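Local atomic coordinates of beta-1,4-galactanase (Thielavia heterothallica, PDB entry 1HJS), a protein that hydrolyses beta-1,4-galactosidic linkages in type I arabinogalactans, as a family 53 glycoside hydrolase of clan GH-A. Residues A[258-261]-A[262-265]; A[79-83]-A[84-88]. All coordinates share one frame; numbering follows the deposited sequence.

In the fold
Both interactions are turns in loops that follow strands of one (beta/alpha)8 barrel, but they sit at different depths. Interaction 2 lies at the end of strand 75-80, close to the two probable catalytic glutamates, its centre about 11 Å from that of the chain; none of its touching residues is fully exposed. Interaction 1, in the long loop between strand 240-245 and helix 270-285, has its centre about 23 Å from that of the chain and is partly buried, with S258, S261 and K264 exposed. In residues 258-265 a valine methyl packs on a proline ring while a lysine donates to a backbone carbonyl. In residues 79-88 a histidine nitrogen and a serine oxygen accept backbone N-H groups.

Interaction 1 (A[258-261]-A[262-265]); sequences SFPS and DVKN
A type I beta turn at residues P260-V263, in the loop between strand 240-245 and helix 270-285 of the TIM barrel, brings V263 and K264 back against F259 and P260. The turn is closed by V263 N, which donates to P260 O at 3.2 Å (N-H...O angle 157°). The same fold of the chain lays CG2 of V263 over the flat of the P260 ring, 3.5 Å from CD. This methyl lies between the backbone N and the carbonyl carbon of V263, a placing that also presses it to within 3.1 Å of P260 O, a tight fit. Beyond the proline it reaches the edge of the F259 ring and stands 4.4 Å from F259 CB. The ring itself is buried among loop residues, meeting those of W248 and F268 and touching C310 of the C252-C310 disulfide. D262 ties the turn to the start of helix 223-237: OD1 accepts from L223 N and OD2 from S224 N. On the exposed side K264 stretches back across the turn, passing P260 O with its CG at 3.6 Å. Its chain bends at the last torsion (chi4 66°), and this curl lets NZ donate to F259 O, 2.6 Å away and 21° out of the carbonyl plane.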
loop_
_atom_site.group_PDB
_atom_site.type_symbol
_atom_site.label_atom_id
_atom_site.label_comp_id
_atom_site.label_asym_id
_atom_site.label_seq_id
_atom_site.Cartn_x
_atom_site.Cartn_y
_atom_site.Cartn_z
ATOM N N SER A 258 -11.867 16.137 12.681
ATOM C CA SER A 258 -10.855 16.957 13.330
ATOM C C SER A 258 -9.547 16.176 13.227
ATOM O O SER A 258 -9.548 14.947 13.278
ATOM C CB SER A 258 -11.219 17.183 14.801
ATOM O OG SER A 258 -12.507 17.768 14.919
ATOM N N PHE A 259 -8.436 16.883 13.064
ATOM C CA PHE A 259 -7.143 16.221 12.956
ATOM C C PHE A 259 -6.640 15.752 14.317
ATOM O O PHE A 259 -7.028 16.296 15.351
ATOM C CB PHE A 259 -6.123 17.162 12.308
ATOM C CG PHE A 259 -6.118 17.100 10.806
ATOM C CD1 PHE A 259 -7.284 17.324 10.080
ATOM C CD2 PHE A 259 -4.950 16.792 10.116
ATOM C CE1 PHE A 259 -7.286 17.238 8.685
ATOM C CE2 PHE A 259 -4.944 16.705 8.727
ATOM C CZ PHE A 259 -6.113 16.928 8.010
ATOM N N PRO A 260 -5.780 14.718 14.334
ATOM C CA PRO A 260 -5.238 14.194 15.591
ATOM C C PRO A 260 -4.521 15.296 16.363
ATOM O O PRO A 260 -3.865 16.158 15.772
ATOM C CB PRO A 260 -4.291 13.092 15.127
ATOM C CG PRO A 260 -4.940 12.605 13.866
ATOM C CD PRO A 260 -5.330 13.902 13.191
ATOM N N SER A 261 -4.641 15.259 17.685
ATOM C CA SER A 261 -4.033 16.272 18.537
ATOM C C SER A 261 -2.540 16.519 18.334
ATOM O O SER A 261 -2.107 17.672 18.348
ATOM C CB SER A 261 -4.297 15.945 20.013
ATOM O OG SER A 261 -3.706 14.712 20.379
ATOM N N ASP A 262 -1.746 15.465 18.142
ATOM C CA ASP A 262 -0.310 15.668 17.974
ATOM C C ASP A 262 0.193 16.015 16.575
ATOM O O ASP A 262 1.389 15.909 16.304
ATOM C CB ASP A 262 0.500 14.481 18.529
ATOM C CG ASP A 262 0.050 13.142 17.984
ATOM O OD1 ASP A 262 -0.574 13.102 16.904
ATOM O OD2 ASP A 262 0.346 12.118 18.642
ATOM N N VAL A 263 -0.712 16.435 15.695
ATOM C CA VAL A 263 -0.334 16.848 14.341
ATOM C C VAL A 263 -1.044 18.157 13.986
ATOM O O VAL A 263 -0.891 18.682 12.879
ATOM C CB VAL A 263 -0.689 15.779 13.275
ATOM C CG1 VAL A 263 0.092 14.502 13.539
ATOM C CG2 VAL A 263 -2.184 15.508 13.276
ATOM N N LYS A 264 -1.804 18.687 14.941
ATOM C CA LYS A 264 -2.549 19.931 14.743
ATOM C C LYS A 264 -1.690 21.153 14.450
ATOM O O LYS A 264 -2.169 22.131 13.874
ATOM C CB LYS A 264 -3.427 20.227 15.962
ATOM C CG LYS A 264 -4.816 19.618 15.895
ATOM C CD LYS A 264 -5.693 20.161 17.015
ATOM C CE LYS A 264 -7.164 19.836 16.795
ATOM N NZ LYS A 264 -7.452 18.377 16.859
ATOM N N ASN A 265 -0.425 21.124 14.840
ATOM C CA ASN A 265 0.413 22.279 14.576
ATOM C C ASN A 265 1.136 22.206 13.243
ATOM O O ASN A 265 1.765 23.178 12.820
ATOM C CB ASN A 265 1.405 22.491 15.713
ATOM C CG ASN A 265 0.746 23.086 16.942
ATOM O OD1 ASN A 265 0.045 24.100 16.853
ATOM N ND2 ASN A 265 0.961 22.462 18.095
#

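Interaction 2 (A[79-83]-A[84-88]); sequences DFHYS and DTWAD
H81 and A87 lie with their CA atoms 5.5 Å apart because the chain, on leaving strand 75-80 of the TIM barrel, turns through Y82 in a left-handed backbone conformation and doubles back in a compact loop. A87 N donates to H81 ND1 at 3.1 Å (N-H...N angle 151°), arriving near the ring edge but tilted from its plane. The methyl of A87 packs beside the same imidazole, with A87 CB 3.7 Å from H81 ND1. On the other side of the ring, NE2 makes a weak bond to D79 OD2, an oxygen that also forms a salt bridge with R45. Both nitrogens of H81 are thus engaged, NE2 only weakly. The side chains of H81 and the probable nucleophile E245 are about 6 Å apart, and those of A87 and the probable proton donor E135 about 7 Å; W49 meets the imidazole obliquely. A leucine in place of H81 would probably deprive A87 N of its acceptor and let the loop shift beside these glutamates. Nearer the tip of the loop, S83 forms an ST turn: OG, held anti to its own backbone nitrogen (chi1 -179°), accepts from T85 N at 3.3 Å, nearly straight at 170°. OG is hydrogen-bonded to T93 O as well, and D84 fastens the tip through hydrogen bonds from N51 N and A96 N to its carboxylate. A water completes the bridge across the loop, donating to S83 OG and to W86 O, 2.7 Å from each.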
loop_
_atom_site.group_PDB
_atom_site.type_symbol
_atom_site.label_atom_id
_atom_site.label_comp_id
_atom_site.label_asym_id
_atom_site.label_seq_id
_atom_site.Cartn_x
_atom_site.Cartn_y
_atom_site.Cartn_z
ATOM N N ASP A 79 0.621 -4.846 -4.821
ATOM C CA ASP A 79 -0.506 -4.884 -3.897
ATOM C C ASP A 79 -1.714 -5.525 -4.568
ATOM O O ASP A 79 -2.443 -4.871 -5.306
ATOM C CB ASP A 79 -0.834 -3.454 -3.443
ATOM C CG ASP A 79 -2.104 -3.367 -2.605
ATOM O OD1 ASP A 79 -2.591 -4.405 -2.114
ATOM O OD2 ASP A 79 -2.606 -2.237 -2.428
ATOM N N PHE A 80 -1.905 -6.822 -4.329
ATOM C CA PHE A 80 -3.041 -7.537 -4.900
ATOM C C PHE A 80 -4.307 -7.162 -4.150
ATOM O O PHE A 80 -4.391 -7.382 -2.940
ATOM C CB PHE A 80 -2.865 -9.056 -4.772
ATOM C CG PHE A 80 -1.879 -9.648 -5.733
ATOM C CD1 PHE A 80 -2.085 -9.560 -7.105
ATOM C CD2 PHE A 80 -0.759 -10.331 -5.261
ATOM C CE1 PHE A 80 -1.189 -10.149 -8.002
ATOM C CE2 PHE A 80 0.148 -10.926 -6.153
ATOM C CZ PHE A 80 -0.071 -10.834 -7.521
ATOM N N HIS A 81 -5.283 -6.594 -4.852
ATOM C CA HIS A 81 -6.550 -6.247 -4.218
ATOM C C HIS A 81 -7.503 -7.440 -4.278
ATOM O O HIS A 81 -8.517 -7.470 -3.579
ATOM C CB HIS A 81 -7.209 -5.043 -4.911
ATOM C CG HIS A 81 -6.642 -3.720 -4.498
ATOM N ND1 HIS A 81 -7.425 -2.598 -4.328
ATOM C CD2 HIS A 81 -5.372 -3.338 -4.222
ATOM C CE1 HIS A 81 -6.660 -1.582 -3.963
ATOM N NE2 HIS A 81 -5.411 -2.004 -3.892
ATOM N N TYR A 82 -7.165 -8.428 -5.107
ATOM C CA TYR A 82 -8.004 -9.610 -5.275
ATOM C C TYR A 82 -9.453 -9.193 -5.489
ATOM O O TYR A 82 -10.372 -9.671 -4.813
ATOM C CB TYR A 82 -7.893 -10.541 -4.060
ATOM C CG TYR A 82 -6.517 -11.164 -3.889
ATOM C CD1 TYR A 82 -5.845 -11.724 -4.977
ATOM C CD2 TYR A 82 -5.907 -11.233 -2.634
ATOM C CE1 TYR A 82 -4.602 -12.343 -4.819
ATOM C CE2 TYR A 82 -4.661 -11.852 -2.466
ATOM C CZ TYR A 82 -4.019 -12.405 -3.566
ATOM O OH TYR A 82 -2.809 -13.041 -3.412
ATOM N N SER A 83 -9.633 -8.285 -6.441
ATOM C CA SER A 83 -10.937 -7.762 -6.809
ATOM C C SER A 83 -10.759 -7.121 -8.174
ATOM O O SER A 83 -9.629 -6.901 -8.606
ATOM C CB SER A 83 -11.397 -6.705 -5.799
ATOM O OG SER A 83 -12.681 -6.206 -6.143
ATOM N N ASP A 84 -11.858 -6.836 -8.867
ATOM C CA ASP A 84 -11.754 -6.188 -10.170
ATOM C C ASP A 84 -11.730 -4.684 -9.953
ATOM O O ASP A 84 -11.517 -3.920 -10.892
ATOM C CB ASP A 84 -12.943 -6.521 -11.073
ATOM C CG ASP A 84 -12.989 -7.977 -11.476
ATOM O OD1 ASP A 84 -11.915 -8.587 -11.661
ATOM O OD2 ASP A 84 -14.109 -8.501 -11.626
ATOM N N THR A 85 -11.945 -4.266 -8.709
ATOM C CA THR A 85 -11.969 -2.843 -8.381
ATOM C C THR A 85 -11.406 -2.574 -6.979
ATOM O O THR A 85 -10.900 -3.484 -6.323
ATOM C CB THR A 85 -13.419 -2.303 -8.482
ATOM O OG1 THR A 85 -13.413 -0.874 -8.396
ATOM C CG2 THR A 85 -14.281 -2.877 -7.368
ATOM N N TRP A 86 -11.501 -1.322 -6.530
ATOM C CA TRP A 86 -10.988 -0.916 -5.222
ATOM C C TRP A 86 -11.378 -1.843 -4.079
ATOM O O TRP A 86 -12.558 -2.127 -3.870
ATOM C CB TRP A 86 -11.472 0.493 -4.853
ATOM C CG TRP A 86 -11.154 1.560 -5.855
ATOM C CD1 TRP A 86 -11.985 2.058 -6.815
ATOM C CD2 TRP A 86 -9.913 2.254 -5.996
ATOM N NE1 TRP A 86 -11.336 3.028 -7.551
ATOM C CE2 TRP A 86 -10.062 3.164 -7.068
ATOM C CE3 TRP A 86 -8.687 2.195 -5.322
ATOM C CZ2 TRP A 86 -9.027 4.009 -7.479
ATOM C CZ3 TRP A 86 -7.658 3.036 -5.732
ATOM C CH2 TRP A 86 -7.837 3.930 -6.801
ATOM N N ALA A 87 -10.384 -2.301 -3.329
ATOM C CA ALA A 87 -10.646 -3.154 -2.180
ATOM C C ALA A 87 -10.276 -2.378 -0.919
ATOM O O ALA A 87 -9.186 -1.816 -0.823
ATOM C CB ALA A 87 -9.825 -4.446 -2.266
ATOM N N ASP A 88 -11.203 -2.328 0.031
ATOM C CA ASP A 88 -10.976 -1.647 1.302
ATOM C C ASP A 88 -11.860 -2.322 2.358
ATOM O O ASP A 88 -12.559 -3.287 2.051
ATOM C CB ASP A 88 -11.276 -0.142 1.178
ATOM C CG ASP A 88 -12.654 0.144 0.621
ATOM O OD1 ASP A 88 -13.644 -0.397 1.150
ATOM O OD2 ASP A 88 -12.742 0.926 -0.350
HETATM O O HOH W 1 -13.631 -4.611 -4.115
#